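Local coordinates for protein probable glutathione reductase (Sinorhizobium meliloti, PDB 4DNA) that probably reduces glutathione disulfide to glutathione with NADPH, as an FAD-containing homodimer with a redox-active disulfide, at residues 110-122 with 125-139. Residues are numbered along the deposited sequence; the frame is centred on the assembly and turned at random.
Sequences ILDTRAELAGPNT and LLASGKTVTAERIVI. With FAD (flavin-adenine dinucleotide), chain C.
Two hydrogen bonds join Thr113 and Arg114 to the turn after Leu125. Ala127 N donates to Thr113 OG1 (3.2 Å, 159° at the hydrogen), a hydroxyl set anti to its own backbone N by a chi1 of 169°; that same hydroxyl gives its proton to Arg114 O at 2.7 Å. Leu126 N reaches this carbonyl oxygen from the other face of its plane (3.2 Å), so Arg114 O accepts two bonds. Beside them, Leu125 CD2 meets Leu111 CD1 at 3.7 Å, the side chains crossing at about a right angle; Phe9 touches Leu125 and Ala34 touches Leu111, both from the parallel sheet to which strand 109-112 itself belongs. Farther along, Ala134 N donates to Asn121 O (2.8 Å), and Thr122 and Thr133 form an antiparallel non-hydrogen-bonded pair. Both pairings belong to the three-stranded antiparallel meander 115-117, 122-125 and 130-134, inserted in sequence between strands 109-112 and 137-139 of the FAD-binding Rossmann-type domain; Gly129 and Lys130 opposite Leu125 make a G1 beta bulge. Leu117 CD1 on strand 115-117 touches Ile139 CD1 of the parallel sheet at 3.9 Å. Further out lies the adenine: Ala115 N donates to FAD N1A (3.2 Å, 167°), while N6A sits over one face of the Arg114 guanidinium. Glu116 OE2 forms an in-plane salt bridge with Arg114 NE through its anti lone pair; Glu36 makes another with NH1, and Gly272 O accepts from NH2, fixing the group's rotation.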
loop_
_atom_site.group_PDB
_atom_site.type_symbol
_atom_site.label_atom_id
_atom_site.label_comp_id
_atom_site.label_asym_id
_atom_site.label_seq_id
_atom_site.Cartn_x
_atom_site.Cartn_y
_atom_site.Cartn_z
ATOM N N ILE A 110 36.408 -10.663 -8.371
ATOM C CA ILE A 110 35.325 -11.311 -9.109
ATOM C C ILE A 110 35.902 -12.245 -10.168
ATOM O O ILE A 110 36.779 -11.849 -10.943
ATOM C CB ILE A 110 34.406 -10.276 -9.798
ATOM C CG1 ILE A 110 33.890 -9.249 -8.787
ATOM C CG2 ILE A 110 33.236 -10.966 -10.482
ATOM C CD1 ILE A 110 33.399 -7.952 -9.400
ATOM N N LEU A 111 35.410 -13.481 -10.193
ATOM C CA LEU A 111 35.762 -14.437 -11.238
ATOM C C LEU A 111 34.521 -15.182 -11.679
ATOM O O LEU A 111 33.651 -15.481 -10.861
ATOM C CB LEU A 111 36.828 -15.423 -10.765
ATOM C CG LEU A 111 36.966 -15.575 -9.257
ATOM C CD1 LEU A 111 37.009 -17.031 -8.846
ATOM C CD2 LEU A 111 38.208 -14.840 -8.792
ATOM N N ASP A 112 34.446 -15.469 -12.976
ATOM C CA ASP A 112 33.284 -16.135 -13.563
ATOM C C ASP A 112 33.641 -17.587 -13.866
ATOM O O ASP A 112 34.286 -17.905 -14.871
ATOM C CB ASP A 112 32.796 -15.400 -14.816
ATOM C CG ASP A 112 32.777 -13.888 -14.640
ATOM O OD1 ASP A 112 31.690 -13.334 -14.409
ATOM O OD2 ASP A 112 33.849 -13.253 -14.728
ATOM N N THR A 113 33.215 -18.457 -12.961
ATOM C CA THR A 113 33.580 -19.860 -12.963
ATOM C C THR A 113 32.691 -20.553 -11.945
ATOM O O THR A 113 32.230 -19.926 -10.994
ATOM C CB THR A 113 35.074 -20.064 -12.585
ATOM O OG1 THR A 113 35.341 -21.452 -12.353
ATOM C CG2 THR A 113 35.449 -19.293 -11.338
ATOM N N ARG A 114 32.427 -21.834 -12.159
ATOM C CA ARG A 114 31.885 -22.675 -11.104
ATOM C C ARG A 114 33.048 -22.986 -10.146
ATOM O O ARG A 114 34.204 -23.106 -10.582
ATOM C CB ARG A 114 31.277 -23.949 -11.705
ATOM C CG ARG A 114 30.743 -24.946 -10.693
ATOM C CD ARG A 114 30.346 -26.255 -11.352
ATOM N NE ARG A 114 30.095 -27.293 -10.352
ATOM C CZ ARG A 114 28.960 -27.426 -9.669
ATOM N NH1 ARG A 114 27.950 -26.585 -9.864
ATOM N NH2 ARG A 114 28.833 -28.397 -8.781
ATOM N N ALA A 115 32.749 -23.079 -8.849
ATOM C CA ALA A 115 33.747 -23.450 -7.843
ATOM C C ALA A 115 33.331 -24.714 -7.081
ATOM O O ALA A 115 32.157 -24.883 -6.722
ATOM C CB ALA A 115 33.994 -22.300 -6.881
ATOM N N GLU A 116 34.296 -25.608 -6.857
ATOM C CA GLU A 116 34.070 -26.800 -6.047
ATOM C C GLU A 116 35.063 -26.873 -4.907
ATOM O O GLU A 116 36.021 -26.093 -4.840
ATOM C CB GLU A 116 34.147 -28.064 -6.892
ATOM C CG GLU A 116 32.801 -28.553 -7.392
ATOM C CD GLU A 116 32.930 -29.618 -8.469
ATOM O OE1 GLU A 116 33.693 -30.599 -8.270
ATOM O OE2 GLU A 116 32.262 -29.467 -9.520
ATOM N N LEU A 117 34.828 -27.823 -4.014
ATOM C CA LEU A 117 35.633 -27.952 -2.819
ATOM C C LEU A 117 36.629 -29.083 -2.894
ATOM O O LEU A 117 36.255 -30.240 -3.117
ATOM C CB LEU A 117 34.733 -28.131 -1.604
ATOM C CG LEU A 117 34.142 -26.827 -1.083
ATOM C CD1 LEU A 117 32.902 -27.089 -0.251
ATOM C CD2 LEU A 117 35.187 -26.084 -0.266
ATOM N N ALA A 118 37.899 -28.717 -2.723
ATOM C CA ALA A 118 39.000 -29.656 -2.510
ATOM C C ALA A 118 39.030 -30.115 -1.041
ATOM O O ALA A 118 38.169 -30.904 -0.615
ATOM C CB ALA A 118 40.322 -29.014 -2.906
ATOM N N GLY A 119 40.009 -29.615 -0.275
ATOM C CA GLY A 119 40.094 -29.844 1.174
ATOM C C GLY A 119 38.987 -29.144 1.967
ATOM O O GLY A 119 37.862 -28.977 1.475
ATOM N N PRO A 120 39.279 -28.758 3.224
ATOM C CA PRO A 120 38.296 -27.966 3.968
ATOM C C PRO A 120 38.664 -26.472 4.053
ATOM O O PRO A 120 37.931 -25.693 4.667
ATOM C CB PRO A 120 38.301 -28.623 5.361
ATOM C CG PRO A 120 39.450 -29.608 5.363
ATOM C CD PRO A 120 40.274 -29.351 4.130
ATOM N N ASN A 121 39.797 -26.094 3.453
ATOM C CA ASN A 121 40.204 -24.691 3.323
ATOM C C ASN A 121 40.656 -24.398 1.900
ATOM O O ASN A 121 41.238 -23.351 1.638
ATOM C CB ASN A 121 41.347 -24.340 4.275
ATOM C CG ASN A 121 41.427 -25.264 5.470
ATOM O OD1 ASN A 121 41.702 -26.460 5.333
ATOM N ND2 ASN A 121 41.206 -24.712 6.655
ATOM N N THR A 122 40.377 -25.331 0.991
ATOM C CA THR A 122 40.849 -25.272 -0.392
ATOM C C THR A 122 39.699 -25.375 -1.399
ATOM O O THR A 122 38.875 -26.287 -1.330
ATOM C CB THR A 122 41.848 -26.410 -0.679
ATOM O OG1 THR A 122 42.705 -26.601 0.453
ATOM C CG2 THR A 122 42.686 -26.089 -1.896
ATOM N N LEU A 125 38.651 -24.164 -8.884
ATOM C CA LEU A 125 37.950 -23.301 -9.823
ATOM C C LEU A 125 38.002 -23.927 -11.208
ATOM O O LEU A 125 39.034 -23.877 -11.867
ATOM C CB LEU A 125 38.633 -21.934 -9.870
ATOM C CG LEU A 125 39.048 -21.259 -8.555
ATOM C CD1 LEU A 125 40.277 -20.363 -8.737
ATOM C CD2 LEU A 125 37.873 -20.490 -7.964
ATOM N N LEU A 126 36.893 -24.503 -11.655
ATOM C CA LEU A 126 36.909 -25.336 -12.859
ATOM C C LEU A 126 37.358 -24.610 -14.121
ATOM O O LEU A 126 38.196 -25.130 -14.852
ATOM C CB LEU A 126 35.569 -26.057 -13.075
ATOM C CG LEU A 126 35.079 -26.992 -11.954
ATOM C CD1 LEU A 126 34.054 -27.981 -12.493
ATOM C CD2 LEU A 126 36.215 -27.732 -11.248
ATOM N N ALA A 127 36.832 -23.410 -14.361
ATOM C CA ALA A 127 37.120 -22.661 -15.597
ATOM C C ALA A 127 38.617 -22.498 -15.919
ATOM O O ALA A 127 39.017 -22.660 -17.078
ATOM C CB ALA A 127 36.421 -21.310 -15.591
ATOM N N SER A 128 39.438 -22.185 -14.914
ATOM C CA SER A 128 40.888 -22.128 -15.116
ATOM C C SER A 128 41.571 -23.472 -14.816
ATOM O O SER A 128 42.710 -23.703 -15.228
ATOM C CB SER A 128 41.522 -20.986 -14.307
ATOM O OG SER A 128 41.571 -21.276 -12.921
ATOM N N GLY A 129 40.859 -24.354 -14.123
ATOM C CA GLY A 129 41.413 -25.613 -13.649
ATOM C C GLY A 129 42.371 -25.422 -12.484
ATOM O O GLY A 129 43.228 -26.271 -12.238
ATOM N N LYS A 130 42.226 -24.308 -11.765
ATOM C CA LYS A 130 43.103 -23.959 -10.630
ATOM C C LYS A 130 42.581 -24.358 -9.241
ATOM O O LYS A 130 41.411 -24.708 -9.069
ATOM C CB LYS A 130 43.434 -22.454 -10.643
ATOM C CG LYS A 130 44.898 -22.120 -10.889
ATOM C CD LYS A 130 45.311 -22.386 -12.327
ATOM C CE LYS A 130 46.759 -22.829 -12.406
ATOM N NZ LYS A 130 47.039 -23.340 -13.770
ATOM N N THR A 131 43.474 -24.264 -8.259
ATOM C CA THR A 131 43.238 -24.662 -6.868
ATOM C C THR A 131 43.579 -23.486 -5.954
ATOM O O THR A 131 44.681 -22.930 -6.041
ATOM C CB THR A 131 44.142 -25.868 -6.513
ATOM O OG1 THR A 131 43.608 -27.058 -7.106
ATOM C CG2 THR A 131 44.291 -26.058 -5.003
ATOM N N VAL A 132 42.653 -23.120 -5.071
ATOM C CA VAL A 132 42.824 -21.930 -4.232
ATOM C C VAL A 132 42.504 -22.164 -2.747
ATOM O O VAL A 132 41.592 -22.921 -2.414
ATOM C CB VAL A 132 42.006 -20.751 -4.810
ATOM C CG1 VAL A 132 41.306 -19.948 -3.720
ATOM C CG2 VAL A 132 42.884 -19.867 -5.693
ATOM N N THR A 133 43.251 -21.507 -1.861
ATOM C CA THR A 133 43.025 -21.632 -0.421
ATOM C C THR A 133 42.408 -20.369 0.199
ATOM O O THR A 133 42.790 -19.243 -0.140
ATOM C CB THR A 133 44.320 -21.973 0.339
ATOM O OG1 THR A 133 45.281 -20.932 0.132
ATOM C CG2 THR A 133 44.900 -23.309 -0.129
ATOM N N ALA A 134 41.447 -20.577 1.104
ATOM C CA ALA A 134 40.870 -19.507 1.917
ATOM C C ALA A 134 40.791 -19.937 3.380
ATOM O O ALA A 134 40.747 -21.137 3.678
ATOM C CB ALA A 134 39.495 -19.115 1.399
ATOM N N GLU A 135 40.781 -18.953 4.283
ATOM C CA GLU A 135 40.654 -19.191 5.726
ATOM C C GLU A 135 39.208 -19.529 6.135
ATOM O O GLU A 135 38.964 -20.509 6.843
ATOM C CB GLU A 135 41.179 -17.990 6.525
ATOM C CG GLU A 135 41.196 -18.205 8.038
ATOM C CD GLU A 135 41.850 -17.066 8.806
ATOM O OE1 GLU A 135 41.363 -15.910 8.712
ATOM O OE2 GLU A 135 42.851 -17.332 9.516
ATOM N N ARG A 136 38.270 -18.754 5.618
ATOM C CA ARG A 136 36.869 -18.984 5.843
ATOM C C ARG A 136 36.228 -19.165 4.508
ATOM O O ARG A 136 36.646 -18.562 3.557
ATOM C CB ARG A 136 36.261 -17.777 6.508
ATOM C CG ARG A 136 36.791 -17.520 7.891
ATOM C CD ARG A 136 36.343 -18.597 8.847
ATOM N NE ARG A 136 36.986 -18.472 10.148
ATOM C CZ ARG A 136 38.102 -19.103 10.486
ATOM N NH1 ARG A 136 38.624 -18.934 11.681
ATOM N NH2 ARG A 136 38.693 -19.901 9.620
ATOM N N ILE A 137 35.216 -20.010 4.428
ATOM C CA ILE A 137 34.465 -20.151 3.174
ATOM C C ILE A 137 32.970 -20.033 3.417
ATOM O O ILE A 137 32.461 -20.530 4.416
ATOM C CB ILE A 137 34.789 -21.462 2.428
ATOM C CG1 ILE A 137 36.275 -21.490 2.041
ATOM C CG2 ILE A 137 33.930 -21.589 1.175
ATOM C CD1 ILE A 137 36.911 -22.866 2.023
ATOM N N VAL A 138 32.283 -19.354 2.505
ATOM C CA VAL A 138 30.837 -19.252 2.557
ATOM C C VAL A 138 30.207 -19.930 1.350
ATOM O O VAL A 138 30.546 -19.631 0.214
ATOM C CB VAL A 138 30.392 -17.788 2.639
ATOM C CG1 VAL A 138 28.889 -17.670 2.424
ATOM C CG2 VAL A 138 30.797 -17.208 3.981
ATOM N N ILE A 139 29.294 -20.849 1.605
ATOM C CA ILE A 139 28.607 -21.549 0.539
ATOM C C ILE A 139 27.201 -20.952 0.350
ATOM O O ILE A 139 26.231 -21.385 0.978
ATOM C CB ILE A 139 28.563 -23.063 0.829
ATOM C CG1 ILE A 139 29.973 -23.619 0.844
ATOM C CG2 ILE A 139 27.749 -23.805 -0.215
ATOM C CD1 ILE A 139 30.053 -25.001 1.442
HETATM P PA FAD C . 20.746 -17.571 -5.247
HETATM O O1A FAD C . 19.922 -18.803 -5.580
HETATM O O2A FAD C . 20.188 -16.169 -5.355
HETATM O O5B FAD C . 22.092 -17.597 -6.122
HETATM C C5B FAD C . 23.239 -18.381 -5.766
HETATM C C4B FAD C . 24.147 -18.358 -6.986
HETATM O O4B FAD C . 25.192 -19.327 -6.916
HETATM C C3B FAD C . 23.341 -18.664 -8.233
HETATM O O3B FAD C . 23.465 -17.555 -9.136
HETATM C C2B FAD C . 23.937 -19.952 -8.767
HETATM O O2B FAD C . 23.931 -19.979 -10.194
HETATM C C1B FAD C . 25.348 -19.942 -8.197
HETATM N N9A FAD C . 25.934 -21.288 -7.995
HETATM C C8A FAD C . 25.233 -22.396 -7.688
HETATM N N7A FAD C . 26.032 -23.479 -7.530
HETATM C C5A FAD C . 27.284 -23.053 -7.733
HETATM C C6A FAD C . 28.600 -23.709 -7.709
HETATM N N6A FAD C . 28.644 -25.037 -7.442
HETATM N N1A FAD C . 29.695 -22.945 -7.966
HETATM C C2A FAD C . 29.582 -21.621 -8.239
HETATM N N3A FAD C . 28.402 -20.960 -8.276
HETATM C C4A FAD C . 27.231 -21.612 -8.035
HETATM N N1 FAD C . 12.058 -14.229 -2.695
HETATM C C2 FAD C . 11.473 -13.138 -2.150
HETATM O O2 FAD C . 11.878 -12.718 -1.043
HETATM N N3 FAD C . 10.465 -12.494 -2.766
HETATM C C4 FAD C . 9.966 -12.881 -3.957
HETATM O O4 FAD C . 9.031 -12.242 -4.500
HETATM C C4X FAD C . 10.554 -14.076 -4.612
HETATM N N5 FAD C . 10.115 -14.528 -5.807
HETATM C C5X FAD C . 10.689 -15.622 -6.375
HETATM C C6 FAD C . 10.234 -16.088 -7.609
HETATM C C7 FAD C . 10.811 -17.219 -8.197
HETATM C C7M FAD C . 10.286 -17.681 -9.533
HETATM C C8 FAD C . 11.937 -17.930 -7.511
HETATM C C8M FAD C . 12.607 -19.141 -8.100
HETATM C C9 FAD C . 12.389 -17.469 -6.282
HETATM C C9A FAD C . 11.808 -16.349 -5.689
HETATM N N10 FAD C . 12.280 -15.890 -4.443
HETATM C C10 FAD C . 11.663 -14.746 -3.882
HETATM C "C1'" FAD C . 13.376 -16.607 -3.767
HETATM C "C2'" FAD C . 14.727 -15.922 -3.905
HETATM O "O2'" FAD C . 15.024 -15.724 -5.291
HETATM C "C3'" FAD C . 15.818 -16.742 -3.213
HETATM O "O3'" FAD C . 15.359 -17.070 -1.897
HETATM C "C4'" FAD C . 17.152 -16.002 -3.107
HETATM O "O4'" FAD C . 17.698 -15.811 -4.419
HETATM C "C5'" FAD C . 18.145 -16.780 -2.260
HETATM O "O5'" FAD C . 19.459 -16.528 -2.752
HETATM P P FAD C . 20.749 -17.427 -2.376
HETATM O O1P FAD C . 21.757 -16.567 -1.637
HETATM O O2P FAD C . 20.303 -18.744 -1.787
HETATM O O3P FAD C . 21.425 -17.749 -3.798
#